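Local coordinates for protein succinylglutamate desuccinylase/aspartoacylase (Ruegeria sp. TM1040, PDB 3NA6) that probably hydrolyses the amide bond of an N-acylated amino acid, as metal-dependent desuccinylases and aspartoacylases do, at residues Y90-A95 with Q124-Y129; H160-K165 with D169-A174; A285-P290 with G315-G320. All blocks are in the same frame, centred on the assembly; numbering follows the deposited sequence.

Contacts 1 and 2 both lie in the catalytic region of the desuccinylase/aspartoacylase family. Contact 3 belongs to a four-stranded antiparallel sheet in the C-terminal part of the chain. Within one chain they do not touch. Contacts 1 and 2 are about 26 Å apart between centres and about 13 Å between nearest atoms; contact 3 is about 33 Å from contact 1 and 38 Å from contact 2, centre to centre. Across subunits, however, Y90 OH in 90-95 hydrogen-bonds S289 O in 285-290 of a neighbouring copy. Contact 1 also comes near a possible vacant metal site, H59, E62 and H145, which N92 approaches without touching.

Contact 1 (Y90-A95 with Q124-Y129); sequences YFNYPA and QKIADY
I126 on helix 122-134 packs against F91, N92 and P94, where the chain leaves strand 83-88 and turns into the short helix 93-97. This is helix-to-loop packing within the alpha/beta catalytic domain. I126 faces the loop with its two branches. I126 CG2 stands 4.1 Å from F91 CE1, obliquely to the ring, and also lies 4.0 Å from F91 O. The longer branch runs in a different direction, yet I126 CD1 meets the same F91 O at 4.1 Å and ends 4.3 Å from P94 CD. F91 has its CG anti to the backbone N (chi1 -171°), which carries the ring out toward the helix. The two side chains run antiparallel, alongside one another. No hydrogen bond joins the two segments, and the touching residues are mostly buried. Around them, F130 and Y195 meet the F91 ring, Y195 edge-to-face, while I39 and L25 on strands 36-46 and 17-26 pack on I126 and V37 touches P94. N92 is the centre of an inverse gamma turn and the N-cap of helix 93-97. N92 OD1 lies 4.4 Å from I126 CD1 and also caps the helix, accepting a long, weak but fairly straight hydrogen bond from A95 N (3.4 Å, 162°).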
ATOM      1  N   TYR A  90      24.317 -12.933   3.624  1.00 21.05           N
ATOM      2  CA  TYR A  90      23.274 -11.960   3.363  1.00 20.58           C
ATOM      3  C   TYR A  90      23.721 -10.574   3.863  1.00 19.67           C
ATOM      4  O   TYR A  90      23.448 -10.181   4.975  1.00 22.40           O
ATOM      5  CB  TYR A  90      21.973 -12.398   4.028  1.00 21.64           C
ATOM      6  CG  TYR A  90      21.579 -13.836   3.879  1.00 21.86           C
ATOM      7  CD1 TYR A  90      21.494 -14.432   2.638  1.00 16.67           C
ATOM      8  CD2 TYR A  90      21.203 -14.587   4.992  1.00 23.71           C
ATOM      9  CE1 TYR A  90      21.055 -15.783   2.493  1.00 20.55           C
ATOM     10  CE2 TYR A  90      20.765 -15.910   4.876  1.00 20.15           C
ATOM     11  CZ  TYR A  90      20.714 -16.517   3.608  1.00 20.01           C
ATOM     12  OH  TYR A  90      20.280 -17.832   3.492  1.00 17.75           O
ATOM     13  N   PHE A  91      24.453  -9.864   3.016  1.00 20.03           N
ATOM     14  CA  PHE A  91      25.136  -8.619   3.351  1.00 19.41           C
ATOM     15  C   PHE A  91      24.129  -7.477   3.579  1.00 20.07           C
ATOM     16  O   PHE A  91      24.085  -6.897   4.648  1.00 18.88           O
ATOM     17  CB  PHE A  91      26.090  -8.350   2.201  1.00 22.09           C
ATOM     18  CG  PHE A  91      27.085  -7.220   2.391  1.00 21.64           C
ATOM     19  CD1 PHE A  91      27.306  -6.588   3.590  1.00 23.13           C
ATOM     20  CD2 PHE A  91      27.838  -6.838   1.291  1.00 21.66           C
ATOM     21  CE1 PHE A  91      28.233  -5.584   3.684  1.00 21.64           C
ATOM     22  CE2 PHE A  91      28.787  -5.840   1.384  1.00 25.67           C
ATOM     23  CZ  PHE A  91      28.977  -5.212   2.560  1.00 21.12           C
ATOM     24  N   ASN A  92      23.311  -7.138   2.597  1.00 22.09           N
ATOM     25  CA  ASN A  92      22.186  -6.242   2.882  1.00 20.83           C
ATOM     26  C   ASN A  92      21.035  -7.114   3.319  1.00 18.13           C
ATOM     27  O   ASN A  92      20.092  -7.383   2.552  1.00 18.34           O
ATOM     28  CB  ASN A  92      21.780  -5.375   1.700  1.00 20.08           C
ATOM     29  CG  ASN A  92      20.807  -4.294   2.105  1.00 29.71           C
ATOM     30  OD1 ASN A  92      20.233  -4.351   3.209  1.00 24.09           O
ATOM     31  ND2 ASN A  92      20.659  -3.270   1.262  1.00 20.99           N
ATOM     32  N   TYR A  93      21.113  -7.532   4.569  1.00 18.75           N
ATOM     33  CA  TYR A  93      20.202  -8.514   5.093  1.00 16.54           C
ATOM     34  C   TYR A  93      18.736  -8.112   4.928  1.00 18.79           C
ATOM     35  O   TYR A  93      17.927  -8.903   4.440  1.00 19.30           O
ATOM     36  CB  TYR A  93      20.564  -8.889   6.528  1.00 15.64           C
ATOM     37  CG  TYR A  93      19.645  -9.949   7.117  1.00 19.60           C
ATOM     38  CD1 TYR A  93      19.515 -11.195   6.528  1.00 24.74           C
ATOM     39  CD2 TYR A  93      18.891  -9.680   8.242  1.00 28.20           C
ATOM     40  CE1 TYR A  93      18.682 -12.148   7.060  1.00 28.42           C
ATOM     41  CE2 TYR A  93      18.036 -10.623   8.770  1.00 24.98           C
ATOM     42  CZ  TYR A  93      17.946 -11.850   8.179  1.00 26.41           C
ATOM     43  OH  TYR A  93      17.106 -12.765   8.721  1.00 25.93           O
ATOM     44  N   PRO A  94      18.394  -6.869   5.267  1.00 20.38           N
ATOM     45  CA  PRO A  94      16.993  -6.468   5.048  1.00 22.11           C
ATOM     46  C   PRO A  94      16.545  -6.569   3.597  1.00 21.93           C
ATOM     47  O   PRO A  94      15.416  -7.046   3.350  1.00 20.89           O
ATOM     48  CB  PRO A  94      16.959  -5.029   5.578  1.00 24.34           C
ATOM     49  CG  PRO A  94      18.048  -5.031   6.638  1.00 22.23           C
ATOM     50  CD  PRO A  94      19.140  -5.825   5.992  1.00 24.02           C
ATOM     51  N   ALA A  95      17.417  -6.207   2.645  1.00 20.56           N
ATOM     52  CA  ALA A  95      17.077  -6.323   1.227  1.00 19.90           C
ATOM     53  C   ALA A  95      16.885  -7.806   0.903  1.00 19.76           C
ATOM     54  O   ALA A  95      15.921  -8.190   0.236  1.00 20.88           O
ATOM     55  CB  ALA A  95      18.142  -5.716   0.314  1.00 18.20           C
ATOM     56  N   GLN A 124      23.420   2.571   5.794  1.00 21.95           N
ATOM     57  CA  GLN A 124      24.632   3.327   6.050  1.00 23.04           C
ATOM     58  C   GLN A 124      25.408   2.799   7.248  1.00 23.22           C
ATOM     59  O   GLN A 124      26.630   2.831   7.236  1.00 23.61           O
ATOM     60  CB  GLN A 124      24.311   4.802   6.271  1.00 23.08           C
ATOM     61  CG  GLN A 124      23.777   5.465   5.051  1.00 30.84           C
ATOM     62  CD  GLN A 124      23.503   6.907   5.263  1.00 32.04           C
ATOM     63  OE1 GLN A 124      22.816   7.309   6.211  1.00 29.21           O
ATOM     64  NE2 GLN A 124      24.075   7.722   4.399  1.00 34.53           N
ATOM     65  N   LYS A 125      24.692   2.381   8.288  1.00 22.08           N
ATOM     66  CA  LYS A 125      25.293   1.767   9.498  1.00 22.27           C
ATOM     67  C   LYS A 125      25.959   0.407   9.182  1.00 18.83           C
ATOM     68  O   LYS A 125      27.062   0.130   9.659  1.00 21.73           O
ATOM     69  CB  LYS A 125      24.245   1.610  10.606  1.00 22.48           C
ATOM     70  CG  LYS A 125      23.772   2.971  11.223  1.00 26.26           C
ATOM     71  CD  LYS A 125      22.512   2.765  12.040  1.00 29.97           C
ATOM     72  CE  LYS A 125      22.333   3.743  13.153  1.00 39.49           C
ATOM     73  NZ  LYS A 125      20.955   3.618  13.710  1.00 33.03           N
ATOM     74  N   ILE A 126      25.333  -0.397   8.319  1.00 19.70           N
ATOM     75  CA  ILE A 126      25.965  -1.609   7.790  1.00 19.45           C
ATOM     76  C   ILE A 126      27.282  -1.258   7.091  1.00 22.13           C
ATOM     77  O   ILE A 126      28.338  -1.834   7.395  1.00 20.85           O
ATOM     78  CB  ILE A 126      25.026  -2.418   6.854  1.00 19.16           C
ATOM     79  CG1 ILE A 126      23.804  -2.922   7.627  1.00 22.13           C
ATOM     80  CG2 ILE A 126      25.729  -3.604   6.252  1.00 15.30           C
ATOM     81  CD1 ILE A 126      22.694  -3.602   6.735  1.00 21.57           C
ATOM     82  N   ALA A 127      27.220  -0.326   6.150  1.00 21.27           N
ATOM     83  CA  ALA A 127      28.404   0.097   5.416  1.00 21.12           C
ATOM     84  C   ALA A 127      29.504   0.594   6.352  1.00 21.67           C
ATOM     85  O   ALA A 127      30.674   0.216   6.223  1.00 20.05           O
ATOM     86  CB  ALA A 127      28.052   1.195   4.407  1.00 17.93           C
ATOM     87  N   ASP A 128      29.130   1.414   7.313  1.00 20.81           N
ATOM     88  CA  ASP A 128      30.102   1.954   8.252  1.00 23.75           C
ATOM     89  C   ASP A 128      30.801   0.864   9.081  1.00 23.08           C
ATOM     90  O   ASP A 128      31.985   0.967   9.389  1.00 22.58           O
ATOM     91  CB  ASP A 128      29.445   2.973   9.191  1.00 25.08           C
ATOM     92  CG  ASP A 128      30.410   3.506  10.212  1.00 25.28           C
ATOM     93  OD1 ASP A 128      31.202   4.421   9.866  1.00 25.41           O
ATOM     94  OD2 ASP A 128      30.403   2.968  11.331  1.00 24.24           O
ATOM     95  N   TYR A 129      30.059  -0.162   9.461  1.00 23.67           N
ATOM     96  CA  TYR A 129      30.624  -1.254  10.236  1.00 21.70           C
ATOM     97  C   TYR A 129      31.621  -2.040   9.388  1.00 19.73           C
ATOM     98  O   TYR A 129      32.665  -2.470   9.873  1.00 20.05           O
ATOM     99  CB  TYR A 129      29.516  -2.175  10.781  1.00 21.51           C
ATOM    100  CG  TYR A 129      30.030  -3.246  11.701  1.00 22.11           C
ATOM    101  CD1 TYR A 129      30.433  -2.947  12.999  1.00 21.92           C
ATOM    102  CD2 TYR A 129      30.119  -4.548  11.284  1.00 22.10           C
ATOM    103  CE1 TYR A 129      30.915  -3.934  13.824  1.00 25.67           C
ATOM    104  CE2 TYR A 129      30.578  -5.523  12.109  1.00 22.41           C
ATOM    105  CZ  TYR A 129      30.986  -5.219  13.354  1.00 23.64           C
ATOM    106  OH  TYR A 129      31.453  -6.222  14.150  1.00 23.82           O
TER

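Contact 2 (H160-K165 with D169-A174); sequences HILEDK and DACFAA
D169 reaches back over the carbonyl oxygen of K165, one helical turn earlier. Its CB lies 3.6 Å from K165 O. D169 CG comes nearer still, 3.4 Å from K165 O, because chi1 of -74° sets CG beside the backbone N, the same N-H that donates to that carbonyl. At the tip the carboxylate makes no direct bond to K165: D169 OD2 lies 3.6 Å from K165 O, in contact without a hydrogen bond, and OD1 is tied to K165 O by a water that donates to both. The water lies 2.9 Å from K165 O; its distance to OD1 is unusually short, so the exact position there is doubtful. K165 O is thus gripped twice, by the water and by D169 N at 3.1 Å. The lysine's own side chain folds back the other way. K165 NZ donates to L162 O at 2.7 Å, from above the carbonyl plane (36° out of it), and also bonds Q168 OE1, which in turn accepts from L162 N, so that L162 is fastened at both its N and its O. Further along, the contact turns apolar. L162 points toward the helix and its CD1 sits 4.2 Å from C171 SG on the more buried face, with L167 and E200 also against the leucine. D164 occupies the N-cap position, its OD1 accepting from L167 N and, weakly, from V166 N. The result is an N-capped helix in the beta-alpha-beta crossover 156-160, 165-178, 182-186, whose two strands are adjacent and parallel.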
ATOM      1  N   HIS A 160      39.534  -5.132 -11.537  1.00 27.68           N
ATOM      2  CA  HIS A 160      39.475  -3.737 -11.914  1.00 26.94           C
ATOM      3  C   HIS A 160      40.807  -3.164 -12.368  1.00 29.50           C
ATOM      4  O   HIS A 160      41.873  -3.593 -11.938  1.00 29.14           O
ATOM      5  CB  HIS A 160      38.882  -2.904 -10.785  1.00 24.42           C
ATOM      6  CG  HIS A 160      37.446  -3.215 -10.513  1.00 30.57           C
ATOM      7  ND1 HIS A 160      36.974  -3.551  -9.258  1.00 29.70           N
ATOM      8  CD2 HIS A 160      36.382  -3.300 -11.350  1.00 33.26           C
ATOM      9  CE1 HIS A 160      35.681  -3.815  -9.333  1.00 40.44           C
ATOM     10  NE2 HIS A 160      35.295  -3.660 -10.588  1.00 32.27           N
ATOM     11  N   ILE A 161      40.707  -2.202 -13.280  1.00 28.74           N
ATOM     12  CA  ILE A 161      41.806  -1.369 -13.672  1.00 27.48           C
ATOM     13  C   ILE A 161      41.917  -0.331 -12.577  1.00 28.43           C
ATOM     14  O   ILE A 161      40.941   0.394 -12.280  1.00 26.94           O
ATOM     15  CB  ILE A 161      41.540  -0.684 -15.011  1.00 28.14           C
ATOM     16  CG1 ILE A 161      41.450  -1.728 -16.141  1.00 31.72           C
ATOM     17  CG2 ILE A 161      42.642   0.364 -15.305  1.00 26.56           C
ATOM     18  CD1 ILE A 161      42.774  -2.549 -16.369  1.00 31.86           C
ATOM     19  N   LEU A 162      43.098  -0.289 -11.957  1.00 29.28           N
ATOM     20  CA  LEU A 162      43.373   0.571 -10.818  1.00 27.43           C
ATOM     21  C   LEU A 162      44.627   1.391 -11.104  1.00 28.62           C
ATOM     22  O   LEU A 162      45.522   0.984 -11.883  1.00 24.45           O
ATOM     23  CB  LEU A 162      43.609  -0.303  -9.570  1.00 26.96           C
ATOM     24  CG  LEU A 162      42.482  -1.254  -9.156  1.00 25.31           C
ATOM     25  CD1 LEU A 162      42.984  -2.258  -8.149  1.00 23.20           C
ATOM     26  CD2 LEU A 162      41.270  -0.478  -8.580  1.00 21.84           C
ATOM     27  N   GLU A 163      44.716   2.522 -10.421  1.00 28.04           N
ATOM     28  CA  GLU A 163      45.943   3.322 -10.422  1.00 31.17           C
ATOM     29  C   GLU A 163      47.136   2.574  -9.846  1.00 30.47           C
ATOM     30  O   GLU A 163      48.244   2.736 -10.338  1.00 29.12           O
ATOM     31  CB  GLU A 163      45.770   4.611  -9.609  1.00 32.17           C
ATOM     32  CG  GLU A 163      44.733   5.603 -10.155  1.00 47.01           C
ATOM     33  CD  GLU A 163      45.102   6.196 -11.508  1.00 62.20           C
ATOM     34  OE1 GLU A 163      46.294   6.145 -11.898  1.00 74.78           O
ATOM     35  OE2 GLU A 163      44.191   6.725 -12.182  1.00 70.53           O
ATOM     36  N   ASP A 164      46.935   1.809  -8.770  1.00 28.08           N
ATOM     37  CA  ASP A 164      48.020   0.970  -8.212  1.00 26.26           C
ATOM     38  C   ASP A 164      48.153  -0.300  -9.071  1.00 27.19           C
ATOM     39  O   ASP A 164      47.372  -1.253  -8.904  1.00 24.84           O
ATOM     40  CB  ASP A 164      47.707   0.589  -6.763  1.00 24.78           C
ATOM     41  CG  ASP A 164      48.813  -0.221  -6.109  1.00 24.80           C
ATOM     42  OD1 ASP A 164      49.638  -0.750  -6.866  1.00 25.99           O
ATOM     43  OD2 ASP A 164      48.833  -0.360  -4.845  1.00 23.40           O
ATOM     44  N   LYS A 165      49.130  -0.306  -9.983  1.00 28.60           N
ATOM     45  CA  LYS A 165      49.282  -1.414 -10.949  1.00 27.61           C
ATOM     46  C   LYS A 165      49.763  -2.709 -10.310  1.00 28.54           C
ATOM     47  O   LYS A 165      49.565  -3.790 -10.859  1.00 27.22           O
ATOM     48  CB  LYS A 165      50.176  -1.005 -12.125  1.00 32.60           C
ATOM     49  CG  LYS A 165      49.655   0.225 -12.924  1.00 30.98           C
ATOM     50  CD  LYS A 165      48.244  -0.055 -13.485  1.00 30.87           C
ATOM     51  CE  LYS A 165      47.596   1.153 -14.144  1.00 31.22           C
ATOM     52  NZ  LYS A 165      46.212   0.806 -14.475  1.00 27.34           N
ATOM     53  N   ASP A 169      47.472  -6.067 -10.685  1.00 26.74           N
ATOM     54  CA  ASP A 169      47.931  -7.373 -11.074  1.00 25.92           C
ATOM     55  C   ASP A 169      47.498  -8.428 -10.058  1.00 24.53           C
ATOM     56  O   ASP A 169      47.225  -9.555 -10.443  1.00 24.25           O
ATOM     57  CB  ASP A 169      49.449  -7.411 -11.242  1.00 27.48           C
ATOM     58  CG  ASP A 169      49.922  -6.722 -12.510  1.00 33.71           C
ATOM     59  OD1 ASP A 169      49.081  -6.413 -13.388  1.00 30.90           O
ATOM     60  OD2 ASP A 169      51.146  -6.504 -12.619  1.00 30.85           O
ATOM     61  N   ALA A 170      47.488  -8.083  -8.775  1.00 23.49           N
ATOM     62  CA  ALA A 170      47.080  -9.023  -7.733  1.00 25.24           C
ATOM     63  C   ALA A 170      45.595  -9.366  -7.887  1.00 25.32           C
ATOM     64  O   ALA A 170      45.196 -10.544  -7.820  1.00 23.11           O
ATOM     65  CB  ALA A 170      47.359  -8.440  -6.335  1.00 25.00           C
ATOM     66  N   CYS A 171      44.781  -8.332  -8.103  1.00 26.82           N
ATOM     67  CA  CYS A 171      43.357  -8.528  -8.371  1.00 26.94           C
ATOM     68  C   CYS A 171      43.114  -9.373  -9.623  1.00 25.53           C
ATOM     69  O   CYS A 171      42.264 -10.249  -9.621  1.00 23.75           O
ATOM     70  CB  CYS A 171      42.636  -7.183  -8.491  1.00 27.10           C
ATOM     71  SG  CYS A 171      42.553  -6.217  -6.944  1.00 28.34           S
ATOM     72  N   PHE A 172      43.869  -9.108 -10.682  1.00 26.79           N
ATOM     73  CA  PHE A 172      43.757  -9.885 -11.928  1.00 25.34           C
ATOM     74  C   PHE A 172      44.052 -11.386 -11.699  1.00 26.54           C
ATOM     75  O   PHE A 172      43.333 -12.282 -12.201  1.00 25.87           O
ATOM     76  CB  PHE A 172      44.711  -9.301 -12.987  1.00 26.25           C
ATOM     77  CG  PHE A 172      44.680 -10.019 -14.307  1.00 27.59           C
ATOM     78  CD1 PHE A 172      43.692  -9.759 -15.245  1.00 32.63           C
ATOM     79  CD2 PHE A 172      45.632 -10.970 -14.607  1.00 29.70           C
ATOM     80  CE1 PHE A 172      43.665 -10.473 -16.469  1.00 23.45           C
ATOM     81  CE2 PHE A 172      45.608 -11.662 -15.823  1.00 34.21           C
ATOM     82  CZ  PHE A 172      44.623 -11.413 -16.737  1.00 33.56           C
ATOM     83  N   ALA A 173      45.115 -11.657 -10.955  1.00 26.55           N
ATOM     84  CA  ALA A 173      45.505 -13.029 -10.630  1.00 25.97           C
ATOM     85  C   ALA A 173      44.407 -13.724  -9.826  1.00 25.05           C
ATOM     86  O   ALA A 173      44.090 -14.899 -10.082  1.00 23.27           O
ATOM     87  CB  ALA A 173      46.831 -13.049  -9.866  1.00 26.25           C
ATOM     88  N   ALA A 174      43.804 -13.012  -8.868  1.00 25.30           N
ATOM     89  CA  ALA A 174      42.727 -13.612  -8.042  1.00 23.35           C
ATOM     90  C   ALA A 174      41.475 -13.930  -8.910  1.00 23.36           C
ATOM     91  O   ALA A 174      40.773 -14.931  -8.695  1.00 22.60           O
ATOM     92  CB  ALA A 174      42.376 -12.711  -6.832  1.00 20.07           C
TER
HETATM   93  O   HOH W   1      49.108  -3.944 -13.708  1.00 52.82           O

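Contact 3 (A285-P290 with G315-G320); sequences ARVWSP and GMIKSG
V287 and I317 belong to the four-stranded antiparallel sheet of the C-terminal part of the chain, although their strands are not neighbours: they point toward each other from strands 283-288 and 316-317, separated by 266-270, with V287 CA and I317 CA 7.8 Å apart. No hydrogen bond links the two segments directly. The backbone bonds go to neighbouring strands instead, W288 pairing with L267, V287 with V298 and G315 with F268. Polar side chains bond elsewhere: W288 NE1 to E269 and K318 NZ to D31 of a third subunit. Apolar contacts therefore carry the join. At one end, the side chain of selenomethionine M316 lies roughly perpendicular to that of P290; it bends at chi2 (73°), bringing its methyl to the CB-CG edge of the proline. M316 CE lies 3.4 Å from P290 CB, tighter than usual for two carbons, so its exact placing is doubtful. A second subunit flanks this end, R97 of that chain packing on P290 and S99 on M316. In the buried half, I317 CG2, set between its own backbone N and carbonyl carbon, nestles into the fork of the valine, 3.8 Å from V287 CG1 and equally far from V287 CG2.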
ATOM      1  N   ALA A 285      17.072  -6.788 -30.246  1.00 25.92           N
ATOM      2  CA  ALA A 285      15.798  -6.814 -29.521  1.00 25.39           C
ATOM      3  C   ALA A 285      14.720  -6.050 -30.249  1.00 25.15           C
ATOM      4  O   ALA A 285      15.020  -5.131 -31.059  1.00 26.12           O
ATOM      5  CB  ALA A 285      15.973  -6.254 -28.132  1.00 22.98           C
ATOM      6  N   ARG A 286      13.465  -6.421 -29.985  0.50 23.87           N
ATOM      7  CA  ARG A 286      12.319  -5.636 -30.436  0.50 23.94           C
ATOM      8  C   ARG A 286      11.370  -5.396 -29.276  0.50 22.65           C
ATOM      9  O   ARG A 286      11.123  -6.305 -28.473  0.50 24.36           O
ATOM     10  CB  ARG A 286      11.579  -6.334 -31.572  0.50 24.42           C
ATOM     11  CG  ARG A 286      12.456  -6.619 -32.779  0.50 26.67           C
ATOM     12  CD  ARG A 286      11.652  -7.125 -33.962  0.50 14.01           C
ATOM     13  NE  ARG A 286      11.108  -8.455 -33.736  0.50 21.06           N
ATOM     14  CZ  ARG A 286      10.379  -9.112 -34.627  0.50 23.57           C
ATOM     15  NH1 ARG A 286      10.119  -8.546 -35.809  0.50 25.19           N
ATOM     16  NH2 ARG A 286       9.894 -10.311 -34.330  0.50 11.38           N
ATOM     17  N   VAL A 287      10.849  -4.170 -29.196  1.00 23.43           N
ATOM     18  CA  VAL A 287       9.825  -3.807 -28.227  1.00 22.56           C
ATOM     19  C   VAL A 287       8.436  -3.671 -28.898  1.00 22.58           C
ATOM     20  O   VAL A 287       8.232  -2.821 -29.831  1.00 24.23           O
ATOM     21  CB  VAL A 287      10.194  -2.526 -27.451  1.00 23.19           C
ATOM     22  CG1 VAL A 287       9.166  -2.295 -26.320  1.00 16.44           C
ATOM     23  CG2 VAL A 287      11.582  -2.692 -26.808  1.00 20.11           C
ATOM     24  N   TRP A 288       7.506  -4.534 -28.464  1.00 20.60           N
ATOM     25  CA  TRP A 288       6.145  -4.588 -29.027  1.00 19.41           C
ATOM     26  C   TRP A 288       5.230  -3.758 -28.125  1.00 19.83           C
ATOM     27  O   TRP A 288       5.455  -3.651 -26.927  1.00 23.67           O
ATOM     28  CB  TRP A 288       5.623  -6.020 -29.103  1.00 20.88           C
ATOM     29  CG  TRP A 288       6.365  -6.913 -30.032  1.00 22.92           C
ATOM     30  CD1 TRP A 288       7.470  -7.679 -29.748  1.00 27.41           C
ATOM     31  CD2 TRP A 288       6.086  -7.112 -31.416  1.00 19.85           C
ATOM     32  NE1 TRP A 288       7.871  -8.363 -30.883  1.00 22.45           N
ATOM     33  CE2 TRP A 288       7.061  -8.007 -31.924  1.00 22.24           C
ATOM     34  CE3 TRP A 288       5.101  -6.624 -32.283  1.00 21.40           C
ATOM     35  CZ2 TRP A 288       7.065  -8.432 -33.262  1.00 27.46           C
ATOM     36  CZ3 TRP A 288       5.134  -7.014 -33.607  1.00 23.48           C
ATOM     37  CH2 TRP A 288       6.099  -7.923 -34.078  1.00 23.40           C
ATOM     38  N   SER A 289       4.205  -3.179 -28.709  1.00 20.89           N
ATOM     39  CA  SER A 289       3.232  -2.389 -27.976  1.00 20.53           C
ATOM     40  C   SER A 289       2.576  -3.235 -26.934  1.00 21.17           C
ATOM     41  O   SER A 289       2.048  -4.324 -27.246  1.00 24.58           O
ATOM     42  CB  SER A 289       2.128  -1.853 -28.904  1.00 21.85           C
ATOM     43  OG  SER A 289       1.101  -1.212 -28.156  1.00 22.67           O
ATOM     44  N   PRO A 290       2.546  -2.725 -25.699  1.00 22.41           N
ATOM     45  CA  PRO A 290       1.828  -3.375 -24.617  1.00 21.87           C
ATOM     46  C   PRO A 290       0.340  -3.115 -24.616  1.00 24.40           C
ATOM     47  O   PRO A 290      -0.350  -3.644 -23.767  1.00 25.70           O
ATOM     48  CB  PRO A 290       2.423  -2.709 -23.384  1.00 23.10           C
ATOM     49  CG  PRO A 290       2.543  -1.319 -23.791  1.00 23.00           C
ATOM     50  CD  PRO A 290       3.014  -1.385 -25.281  1.00 23.14           C
ATOM     51  N   GLY A 315       9.729  -9.818 -19.019  1.00 23.05           N
ATOM     52  CA  GLY A 315       8.931  -9.759 -20.215  1.00 20.91           C
ATOM     53  C   GLY A 315       8.542  -8.366 -20.626  1.00 21.30           C
ATOM     54  O   GLY A 315       8.387  -8.095 -21.805  1.00 21.38           O
HETATM   55  N   MSE A 316       8.372  -7.486 -19.649  1.00 19.99           N
HETATM   56  CA  MSE A 316       7.949  -6.137 -19.907  1.00 18.24           C
HETATM   57  C   MSE A 316       9.200  -5.291 -19.699  1.00 21.33           C
HETATM   58  O   MSE A 316       9.933  -5.503 -18.711  1.00 18.53           O
HETATM   59  CB  MSE A 316       6.865  -5.801 -18.877  1.00 22.44           C
HETATM   60  CG  MSE A 316       6.042  -4.635 -19.188  1.00 35.95           C
HETATM   61 SE   MSE A 316       4.765  -4.979 -20.655  0.75 41.90          SE
HETATM   62  CE  MSE A 316       4.629  -3.029 -20.880  1.00 27.87           C
ATOM     63  N   ILE A 317       9.464  -4.360 -20.629  1.00 18.88           N
ATOM     64  CA  ILE A 317      10.568  -3.439 -20.517  1.00 20.91           C
ATOM     65  C   ILE A 317       9.995  -2.021 -20.379  1.00 21.76           C
ATOM     66  O   ILE A 317       8.896  -1.747 -20.835  1.00 22.75           O
ATOM     67  CB  ILE A 317      11.552  -3.576 -21.708  1.00 20.70           C
ATOM     68  CG1 ILE A 317      12.833  -2.759 -21.452  1.00 16.45           C
ATOM     69  CG2 ILE A 317      10.835  -3.191 -23.070  1.00 12.18           C
ATOM     70  CD1 ILE A 317      14.012  -3.087 -22.457  1.00 19.97           C
ATOM     71  N   LYS A 318      10.727  -1.152 -19.697  1.00 23.43           N
ATOM     72  CA  LYS A 318      10.315   0.228 -19.491  1.00 24.89           C
ATOM     73  C   LYS A 318      11.205   1.194 -20.229  1.00 25.09           C
ATOM     74  O   LYS A 318      12.379   0.925 -20.469  1.00 23.15           O
ATOM     75  CB  LYS A 318      10.363   0.557 -18.014  1.00 24.88           C
ATOM     76  CG  LYS A 318       9.461  -0.335 -17.228  1.00 31.64           C
ATOM     77  CD  LYS A 318       9.269   0.197 -15.838  1.00 36.16           C
ATOM     78  CE  LYS A 318      10.333  -0.323 -14.953  1.00 43.14           C
ATOM     79  NZ  LYS A 318      10.094  -1.778 -14.828  1.00 55.46           N
ATOM     80  N   SER A 319      10.648   2.347 -20.553  1.00 26.16           N
ATOM     81  CA  SER A 319      11.434   3.435 -21.057  1.00 26.95           C
ATOM     82  C   SER A 319      12.633   3.714 -20.135  1.00 25.06           C
ATOM     83  O   SER A 319      12.514   3.794 -18.901  1.00 22.31           O
ATOM     84  CB  SER A 319      10.554   4.670 -21.213  1.00 30.59           C
ATOM     85  OG  SER A 319      11.249   5.626 -21.960  1.00 47.29           O
ATOM     86  N   GLY A 320      13.811   3.784 -20.749  1.00 24.79           N
ATOM     87  CA  GLY A 320      15.048   4.032 -20.045  1.00 23.53           C
ATOM     88  C   GLY A 320      15.769   2.778 -19.559  1.00 23.35           C
ATOM     89  O   GLY A 320      16.852   2.898 -18.993  1.00 23.50           O
TER